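Long-range contact in MaoC-like dehydratase (Rhodospirillum rubrum, PDB 3EXZ), which probably catalyses hydration or dehydration of an acyl thioester, as a hot-dog-fold member of the MaoC-like dehydratase family: residues A9-A23 / R93-I107. Sequence-based numbering, arbitrary orientation.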
ATOM      1  N   ALA A   9     -12.565  -2.078 -21.619  1.00 42.38           N
ATOM      2  CA  ALA A   9     -12.574  -3.426 -22.180  1.00 41.35           C
ATOM      3  C   ALA A   9     -11.309  -4.188 -21.787  1.00 41.49           C
ATOM      4  O   ALA A   9     -10.225  -3.610 -21.700  1.00 40.88           O
ATOM      5  CB  ALA A   9     -12.698  -3.407 -23.709  1.00 41.55           C
ATOM      6  N   VAL A  10     -11.460  -5.487 -21.535  1.00 39.68           N
ATOM      7  CA  VAL A  10     -10.337  -6.352 -21.191  1.00 39.85           C
ATOM      8  C   VAL A  10      -9.223  -6.119 -22.223  1.00 40.96           C
ATOM      9  O   VAL A  10      -9.466  -6.150 -23.435  1.00 44.38           O
ATOM     10  CB  VAL A  10     -10.771  -7.846 -21.224  1.00 40.85           C
ATOM     11  CG1 VAL A  10      -9.571  -8.760 -20.992  1.00 39.29           C
ATOM     12  CG2 VAL A  10     -11.855  -8.088 -20.170  1.00 38.46           C
ATOM     13  N   GLY A  11      -8.013  -5.863 -21.733  1.00 41.15           N
ATOM     14  CA  GLY A  11      -6.875  -5.632 -22.606  1.00 38.32           C
ATOM     15  C   GLY A  11      -6.507  -4.165 -22.747  1.00 39.50           C
ATOM     16  O   GLY A  11      -5.449  -3.831 -23.282  1.00 37.69           O
ATOM     17  N   ASP A  12      -7.382  -3.279 -22.285  1.00 40.15           N
ATOM     18  CA  ASP A  12      -7.097  -1.851 -22.385  1.00 41.91           C
ATOM     19  C   ASP A  12      -5.861  -1.475 -21.585  1.00 41.21           C
ATOM     20  O   ASP A  12      -5.699  -1.879 -20.435  1.00 40.14           O
ATOM     21  CB  ASP A  12      -8.293  -1.015 -21.915  1.00 41.49           C
ATOM     22  CG  ASP A  12      -9.389  -0.935 -22.957  1.00 45.74           C
ATOM     23  OD1 ASP A  12      -9.069  -1.086 -24.160  1.00 42.86           O
ATOM     24  OD2 ASP A  12     -10.557  -0.700 -22.582  1.00 50.57           O
ATOM     25  N   ARG A  13      -4.988  -0.694 -22.209  1.00 42.86           N
ATOM     26  CA  ARG A  13      -3.756  -0.257 -21.581  1.00 43.95           C
ATOM     27  C   ARG A  13      -3.776   1.252 -21.352  1.00 43.53           C
ATOM     28  O   ARG A  13      -4.214   2.012 -22.212  1.00 41.41           O
ATOM     29  CB  ARG A  13      -2.565  -0.649 -22.462  1.00 46.63           C
ATOM     30  CG  ARG A  13      -2.305  -2.150 -22.550  1.00 54.49           C
ATOM     31  CD  ARG A  13      -1.299  -2.472 -23.655  1.00 68.27           C
ATOM     32  NE  ARG A  13      -1.163  -3.909 -23.903  1.00 79.04           N
ATOM     33  CZ  ARG A  13      -1.956  -4.621 -24.705  1.00 83.67           C
ATOM     34  NH1 ARG A  13      -2.955  -4.040 -25.356  1.00 81.76           N
ATOM     35  NH2 ARG A  13      -1.753  -5.925 -24.848  1.00 83.21           N
ATOM     36  N   PHE A  14      -3.317   1.665 -20.172  1.00 43.00           N
ATOM     37  CA  PHE A  14      -3.252   3.079 -19.798  1.00 42.47           C
ATOM     38  C   PHE A  14      -1.861   3.424 -19.288  1.00 43.17           C
ATOM     39  O   PHE A  14      -1.197   2.611 -18.641  1.00 43.06           O
ATOM     40  CB  PHE A  14      -4.272   3.399 -18.709  1.00 43.23           C
ATOM     41  CG  PHE A  14      -5.684   3.204 -19.141  1.00 42.98           C
ATOM     42  CD1 PHE A  14      -6.352   4.191 -19.861  1.00 43.35           C
ATOM     43  CD2 PHE A  14      -6.321   1.994 -18.912  1.00 43.73           C
ATOM     44  CE1 PHE A  14      -7.631   3.966 -20.356  1.00 42.14           C
ATOM     45  CE2 PHE A  14      -7.600   1.759 -19.405  1.00 44.04           C
ATOM     46  CZ  PHE A  14      -8.254   2.747 -20.127  1.00 44.70           C
ATOM     47  N   ASP A  15      -1.435   4.649 -19.561  1.00 42.50           N
ATOM     48  CA  ASP A  15      -0.123   5.087 -19.155  1.00 41.04           C
ATOM     49  C   ASP A  15      -0.136   6.400 -18.429  1.00 40.49           C
ATOM     50  O   ASP A  15      -0.825   7.332 -18.831  1.00 40.86           O
ATOM     51  CB  ASP A  15       0.785   5.141 -20.368  1.00 43.66           C
ATOM     52  CG  ASP A  15       1.846   4.087 -20.304  1.00 50.52           C
ATOM     53  OD1 ASP A  15       2.925   4.377 -19.741  1.00 55.40           O
ATOM     54  OD2 ASP A  15       1.593   2.963 -20.787  1.00 55.30           O
ATOM     55  N   SER A  16       0.627   6.480 -17.350  1.00 37.92           N
ATOM     56  CA  SER A  16       0.674   7.697 -16.559  1.00 34.61           C
ATOM     57  C   SER A  16       1.833   8.591 -16.985  1.00 33.01           C
ATOM     58  O   SER A  16       2.679   8.195 -17.792  1.00 31.68           O
ATOM     59  CB  SER A  16       0.888   7.351 -15.075  1.00 31.94           C
ATOM     60  OG  SER A  16       2.260   7.076 -14.793  1.00 31.42           O
ATOM     61  N   ALA A  17       1.831   9.811 -16.450  1.00 30.34           N
ATOM     62  CA  ALA A  17       2.930  10.734 -16.666  1.00 31.38           C
ATOM     63  C   ALA A  17       4.042  10.231 -15.702  1.00 33.12           C
ATOM     64  O   ALA A  17       3.857   9.256 -14.949  1.00 28.59           O
ATOM     65  CB  ALA A  17       2.535  12.158 -16.347  1.00 27.88           C
ATOM     66  N   ARG A  18       5.176  10.916 -15.707  1.00 34.87           N
ATOM     67  CA  ARG A  18       6.336  10.499 -14.941  1.00 34.81           C
ATOM     68  C   ARG A  18       6.537  11.214 -13.632  1.00 33.98           C
ATOM     69  O   ARG A  18       6.008  12.298 -13.422  1.00 33.02           O
ATOM     70  CB  ARG A  18       7.585  10.643 -15.835  1.00 37.59           C
ATOM     71  CG  ARG A  18       8.098   9.337 -16.463  1.00 40.99           C
ATOM     72  CD  ARG A  18       7.918   9.286 -17.974  1.00 47.41           C
ATOM     73  NE  ARG A  18       6.712   8.564 -18.376  1.00 54.68           N
ATOM     74  CZ  ARG A  18       6.699   7.536 -19.227  1.00 56.27           C
ATOM     75  NH1 ARG A  18       7.830   7.092 -19.766  1.00 53.14           N
ATOM     76  NH2 ARG A  18       5.549   6.950 -19.545  1.00 52.86           N
ATOM     77  N   HIS A  19       7.283  10.583 -12.738  1.00 32.30           N
ATOM     78  CA  HIS A  19       7.566  11.199 -11.458  1.00 33.74           C
ATOM     79  C   HIS A  19       8.990  10.829 -11.055  1.00 33.43           C
ATOM     80  O   HIS A  19       9.384   9.661 -11.132  1.00 35.00           O
ATOM     81  CB  HIS A  19       6.562  10.731 -10.397  1.00 34.76           C
ATOM     82  CG  HIS A  19       6.861  11.224  -9.018  1.00 31.92           C
ATOM     83  ND1 HIS A  19       6.426  12.444  -8.546  1.00 37.93           N
ATOM     84  CD2 HIS A  19       7.549  10.651  -8.002  1.00 30.33           C
ATOM     85  CE1 HIS A  19       6.826  12.597  -7.295  1.00 38.08           C
ATOM     86  NE2 HIS A  19       7.514  11.523  -6.944  1.00 31.56           N
ATOM     87  N   ARG A  20       9.771  11.832 -10.659  1.00 31.93           N
ATOM     88  CA  ARG A  20      11.146  11.584 -10.240  1.00 34.01           C
ATOM     89  C   ARG A  20      11.264  11.445  -8.714  1.00 31.97           C
ATOM     90  O   ARG A  20      10.838  12.321  -7.953  1.00 27.72           O
ATOM     91  CB  ARG A  20      12.078  12.707 -10.719  1.00 35.20           C
ATOM     92  CG  ARG A  20      13.530  12.263 -10.832  1.00 38.23           C
ATOM     93  CD  ARG A  20      14.454  13.412 -11.205  1.00 47.15           C
ATOM     94  NE  ARG A  20      15.846  12.978 -11.298  1.00 42.28           N
ATOM     95  CZ  ARG A  20      16.347  12.270 -12.305  1.00 48.46           C
ATOM     96  NH1 ARG A  20      15.569  11.913 -13.321  1.00 43.00           N
ATOM     97  NH2 ARG A  20      17.627  11.909 -12.291  1.00 46.07           N
ATOM     98  N   VAL A  21      11.838  10.328  -8.274  1.00 32.16           N
ATOM     99  CA  VAL A  21      12.026  10.072  -6.844  1.00 34.92           C
ATOM    100  C   VAL A  21      13.376  10.595  -6.343  1.00 35.90           C
ATOM    101  O   VAL A  21      14.434  10.176  -6.819  1.00 37.98           O
ATOM    102  CB  VAL A  21      11.953   8.559  -6.518  1.00 35.44           C
ATOM    103  CG1 VAL A  21      12.011   8.354  -5.011  1.00 38.16           C
ATOM    104  CG2 VAL A  21      10.667   7.964  -7.067  1.00 37.89           C
ATOM    105  N   GLU A  22      13.342  11.508  -5.380  1.00 38.53           N
ATOM    106  CA  GLU A  22      14.576  12.066  -4.834  1.00 40.23           C
ATOM    107  C   GLU A  22      14.832  11.636  -3.395  1.00 40.64           C
ATOM    108  O   GLU A  22      13.902  11.373  -2.621  1.00 38.97           O
ATOM    109  CB  GLU A  22      14.554  13.587  -4.912  1.00 40.94           C
ATOM    110  CG  GLU A  22      14.265  14.121  -6.304  1.00 50.91           C
ATOM    111  CD  GLU A  22      15.478  14.146  -7.227  1.00 53.60           C
ATOM    112  OE1 GLU A  22      16.130  13.096  -7.427  1.00 54.52           O
ATOM    113  OE2 GLU A  22      15.783  15.238  -7.751  1.00 61.99           O
ATOM    114  N   ALA A  23      16.113  11.600  -3.049  1.00 39.14           N
ATOM    115  CA  ALA A  23      16.565  11.175  -1.736  1.00 38.06           C
ATOM    116  C   ALA A  23      15.820  11.809  -0.575  1.00 37.75           C
ATOM    117  O   ALA A  23      15.354  11.110   0.323  1.00 35.77           O
ATOM    118  CB  ALA A  23      18.064  11.429  -1.604  1.00 38.69           C
ATOM    119  N   ARG A  93      14.881   3.479  -6.261  1.00 35.88           N
ATOM    120  CA  ARG A  93      16.093   4.225  -5.939  1.00 37.33           C
ATOM    121  C   ARG A  93      15.983   5.712  -6.155  1.00 38.11           C
ATOM    122  O   ARG A  93      15.191   6.153  -6.988  1.00 38.29           O
ATOM    123  CB  ARG A  93      17.229   3.737  -6.816  1.00 35.22           C
ATOM    124  CG  ARG A  93      17.492   2.232  -6.829  1.00 37.28           C
ATOM    125  CD  ARG A  93      17.982   1.769  -5.473  1.00 36.59           C
ATOM    126  NE  ARG A  93      18.380   0.362  -5.476  1.00 37.61           N
ATOM    127  CZ  ARG A  93      18.868  -0.277  -4.416  1.00 34.87           C
ATOM    128  NH1 ARG A  93      19.012   0.364  -3.264  1.00 35.87           N
ATOM    129  NH2 ARG A  93      19.228  -1.550  -4.512  1.00 34.30           N
ATOM    130  N   PRO A  94      16.806   6.509  -5.437  1.00 38.52           N
ATOM    131  CA  PRO A  94      16.820   7.971  -5.576  1.00 37.69           C
ATOM    132  C   PRO A  94      17.274   8.203  -7.024  1.00 38.16           C
ATOM    133  O   PRO A  94      18.170   7.495  -7.519  1.00 39.63           O
ATOM    134  CB  PRO A  94      17.894   8.420  -4.587  1.00 37.73           C
ATOM    135  CG  PRO A  94      17.973   7.321  -3.589  1.00 39.67           C
ATOM    136  CD  PRO A  94      17.717   6.055  -4.368  1.00 38.99           C
ATOM    137  N   GLY A  95      16.681   9.187  -7.696  1.00 39.39           N
ATOM    138  CA  GLY A  95      17.020   9.502  -9.076  1.00 37.83           C
ATOM    139  C   GLY A  95      16.169   8.751 -10.090  1.00 39.49           C
ATOM    140  O   GLY A  95      16.226   9.038 -11.288  1.00 40.52           O
ATOM    141  N   ASP A  96      15.348   7.818  -9.621  1.00 37.92           N
ATOM    142  CA  ASP A  96      14.525   7.017 -10.521  1.00 37.57           C
ATOM    143  C   ASP A  96      13.335   7.749 -11.126  1.00 36.56           C
ATOM    144  O   ASP A  96      12.669   8.518 -10.442  1.00 38.53           O
ATOM    145  CB  ASP A  96      14.017   5.754  -9.787  1.00 37.09           C
ATOM    146  CG  ASP A  96      15.037   4.606  -9.766  1.00 40.94           C
ATOM    147  OD1 ASP A  96      16.183   4.794 -10.229  1.00 39.12           O
ATOM    148  OD2 ASP A  96      14.680   3.507  -9.276  1.00 40.71           O
ATOM    149  N   GLU A  97      13.105   7.544 -12.422  1.00 36.53           N
ATOM    150  CA  GLU A  97      11.937   8.127 -13.073  1.00 37.97           C
ATOM    151  C   GLU A  97      10.882   7.025 -13.135  1.00 36.81           C
ATOM    152  O   GLU A  97      11.068   6.001 -13.802  1.00 36.31           O
ATOM    153  CB  GLU A  97      12.230   8.584 -14.498  1.00 41.32           C
ATOM    154  CG  GLU A  97      13.009   9.879 -14.581  1.00 45.52           C
ATOM    155  CD  GLU A  97      12.123  11.112 -14.610  1.00 51.44           C
ATOM    156  OE1 GLU A  97      11.152  11.113 -15.393  1.00 53.84           O
ATOM    157  OE2 GLU A  97      12.401  12.077 -13.860  1.00 46.84           O
ATOM    158  N   LEU A  98       9.776   7.231 -12.433  1.00 33.95           N
ATOM    159  CA  LEU A  98       8.705   6.257 -12.426  1.00 32.71           C
ATOM    160  C   LEU A  98       7.493   6.701 -13.238  1.00 33.25           C
ATOM    161  O   LEU A  98       7.165   7.894 -13.316  1.00 31.06           O
ATOM    162  CB  LEU A  98       8.213   5.996 -10.989  1.00 31.81           C
ATOM    163  CG  LEU A  98       9.261   5.685  -9.910  1.00 32.54           C
ATOM    164  CD1 LEU A  98       8.579   5.407  -8.573  1.00 28.68           C
ATOM    165  CD2 LEU A  98      10.105   4.490 -10.345  1.00 30.50           C
ATOM    166  N   HIS A  99       6.854   5.724 -13.866  1.00 31.29           N
ATOM    167  CA  HIS A  99       5.603   5.952 -14.561  1.00 32.75           C
ATOM    168  C   HIS A  99       4.845   4.634 -14.410  1.00 31.64           C
ATOM    169  O   HIS A  99       5.448   3.582 -14.164  1.00 29.58           O
ATOM    170  CB  HIS A  99       5.779   6.318 -16.030  1.00 31.40           C
ATOM    171  CG  HIS A  99       6.157   5.169 -16.889  1.00 33.30           C
ATOM    172  ND1 HIS A  99       7.419   4.620 -16.878  1.00 34.00           N
ATOM    173  CD2 HIS A  99       5.426   4.429 -17.752  1.00 35.04           C
ATOM    174  CE1 HIS A  99       7.449   3.588 -17.700  1.00 38.67           C
ATOM    175  NE2 HIS A  99       6.252   3.449 -18.242  1.00 37.17           N
ATOM    176  N   VAL A 100       3.526   4.677 -14.534  1.00 31.46           N
ATOM    177  CA  VAL A 100       2.752   3.461 -14.374  1.00 31.00           C
ATOM    178  C   VAL A 100       2.058   3.014 -15.646  1.00 32.32           C
ATOM    179  O   VAL A 100       1.518   3.838 -16.391  1.00 31.74           O
ATOM    180  CB  VAL A 100       1.677   3.629 -13.276  1.00 31.16           C
ATOM    181  CG1 VAL A 100       1.035   2.268 -12.957  1.00 29.67           C
ATOM    182  CG2 VAL A 100       2.298   4.248 -12.025  1.00 30.40           C
ATOM    183  N   GLU A 101       2.122   1.706 -15.907  1.00 31.67           N
ATOM    184  CA  GLU A 101       1.441   1.100 -17.058  1.00 33.59           C
ATOM    185  C   GLU A 101       0.326   0.165 -16.533  1.00 32.40           C
ATOM    186  O   GLU A 101       0.596  -0.878 -15.930  1.00 30.97           O
ATOM    187  CB  GLU A 101       2.430   0.324 -17.935  1.00 35.52           C
ATOM    188  CG  GLU A 101       3.218   1.229 -18.871  1.00 37.49           C
ATOM    189  CD  GLU A 101       4.305   0.493 -19.638  1.00 48.84           C
ATOM    190  OE1 GLU A 101       4.215  -0.753 -19.753  1.00 45.01           O
ATOM    191  OE2 GLU A 101       5.249   1.165 -20.124  1.00 44.09           O
ATOM    192  N   THR A 102      -0.930   0.532 -16.775  1.00 32.78           N
ATOM    193  CA  THR A 102      -2.059  -0.252 -16.279  1.00 34.41           C
ATOM    194  C   THR A 102      -2.818  -1.025 -17.356  1.00 34.97           C
ATOM    195  O   THR A 102      -3.088  -0.497 -18.434  1.00 36.75           O
ATOM    196  CB  THR A 102      -3.050   0.677 -15.498  1.00 34.06           C
ATOM    197  OG1 THR A 102      -2.324   1.422 -14.509  1.00 33.34           O
ATOM    198  CG2 THR A 102      -4.136  -0.144 -14.785  1.00 31.47           C
ATOM    199  N   THR A 103      -3.139  -2.282 -17.060  1.00 35.14           N
ATOM    200  CA  THR A 103      -3.881  -3.127 -17.997  1.00 36.05           C
ATOM    201  C   THR A 103      -5.143  -3.687 -17.340  1.00 35.20           C
ATOM    202  O   THR A 103      -5.093  -4.157 -16.202  1.00 36.21           O
ATOM    203  CB  THR A 103      -3.043  -4.354 -18.475  1.00 37.63           C
ATOM    204  OG1 THR A 103      -1.800  -3.909 -19.031  1.00 39.33           O
ATOM    205  CG2 THR A 103      -3.813  -5.166 -19.537  1.00 38.63           C
ATOM    206  N   VAL A 104      -6.273  -3.604 -18.045  1.00 34.90           N
ATOM    207  CA  VAL A 104      -7.540  -4.165 -17.562  1.00 35.40           C
ATOM    208  C   VAL A 104      -7.462  -5.675 -17.885  1.00 36.98           C
ATOM    209  O   VAL A 104      -7.338  -6.074 -19.049  1.00 36.94           O
ATOM    210  CB  VAL A 104      -8.755  -3.549 -18.288  1.00 35.55           C
ATOM    211  CG1 VAL A 104     -10.050  -4.127 -17.713  1.00 32.91           C
ATOM    212  CG2 VAL A 104      -8.732  -2.032 -18.131  1.00 27.84           C
ATOM    213  N   LEU A 105      -7.540  -6.507 -16.851  1.00 37.54           N
ATOM    214  CA  LEU A 105      -7.441  -7.956 -16.997  1.00 37.90           C
ATOM    215  C   LEU A 105      -8.793  -8.635 -17.032  1.00 38.98           C
ATOM    216  O   LEU A 105      -8.936  -9.724 -17.590  1.00 37.91           O
ATOM    217  CB  LEU A 105      -6.620  -8.554 -15.841  1.00 39.31           C
ATOM    218  CG  LEU A 105      -5.152  -8.137 -15.658  1.00 37.85           C
ATOM    219  CD1 LEU A 105      -4.460  -9.100 -14.689  1.00 34.31           C
ATOM    220  CD2 LEU A 105      -4.445  -8.154 -17.009  1.00 36.49           C
ATOM    221  N   ALA A 106      -9.778  -7.986 -16.423  1.00 37.11           N
ATOM    222  CA  ALA A 106     -11.124  -8.527 -16.363  1.00 38.36           C
ATOM    223  C   ALA A 106     -12.150  -7.493 -15.889  1.00 38.44           C
ATOM    224  O   ALA A 106     -11.814  -6.568 -15.144  1.00 35.54           O
ATOM    225  CB  ALA A 106     -11.149  -9.750 -15.414  1.00 38.57           C
ATOM    226  N   ILE A 107     -13.391  -7.647 -16.355  1.00 39.11           N
ATOM    227  CA  ILE A 107     -14.515  -6.789 -15.958  1.00 40.67           C
ATOM    228  C   ILE A 107     -15.576  -7.778 -15.468  1.00 42.68           C
ATOM    229  O   ILE A 107     -15.964  -8.701 -16.190  1.00 44.83           O
ATOM    230  CB  ILE A 107     -15.069  -5.945 -17.123  1.00 41.90           C
ATOM    231  CG1 ILE A 107     -14.062  -4.854 -17.489  1.00 43.38           C
ATOM    232  CG2 ILE A 107     -16.390  -5.306 -16.715  1.00 38.04           C
ATOM    233  CD1 ILE A 107     -13.610  -4.928 -18.925  1.00 45.63           C
TER
HETATM  234  O   HOH W   1      -1.441   3.501 -15.668  1.00 42.77           O
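The guanidinium of Arg18 lies flat on the imidazole of His99, group centres 3.7 Å apart and planes 22° off parallel, with NH2 nearest the ring at CD2. Bends at chi2 and chi3 fold the arginine back over the histidine, whose CG, set between its own backbone N and carbonyl carbon (chi1 74°), brings the ring toward 9-23, against Arg18 and beside Asp15. Around the ring's rim, His99 NE2 gives Glu101 OE2 a nearly straight 3.1 Å hydrogen bond, in the imidazole plane but above that of the carboxylate, while Asp15 OD1 comes to 3.2 Å from His99 CD2 with its carboxylate almost coplanar with the ring. With an alanine here, the Arg18 guanidinium would probably lose the flat surface it rests on and Glu101 the donor that fixes its carboxylate.

Where this stack sits, the antiparallel pairing of edge strand 13-20 with strand 97-109 shifts by one residue. Ser16 bridges the break: its OG accepts the Val100 N-H at 2.7 Å, substituting for a backbone carbonyl, and donates to Ala17 O.

Further along, Arg20 stretches out so that Glu97 OE2 lies at the edge of its guanidinium, taking NH1 in a 3.2 Å salt bridge on the anti side, somewhat out of the carboxylate plane; Gly95 O stands over a guanidinium face. On the other face of the sheet, Val21 CG2 packs 3.6 Å from Leu98 CD1 and touches helix 23-33, while Val100 and Thr102, whose OG1 bonds Ser123, meet helix 57-72, as in the hot-dog fold, whose sheet wraps a long helix. Opposite, the Arg20–Glu97 bridge and the Arg18–His99 stack join the strands, with exposed Arg18 covering buried His99 and probably offsetting the unfavourable closeness of the Asp15 and Glu101 carboxylates.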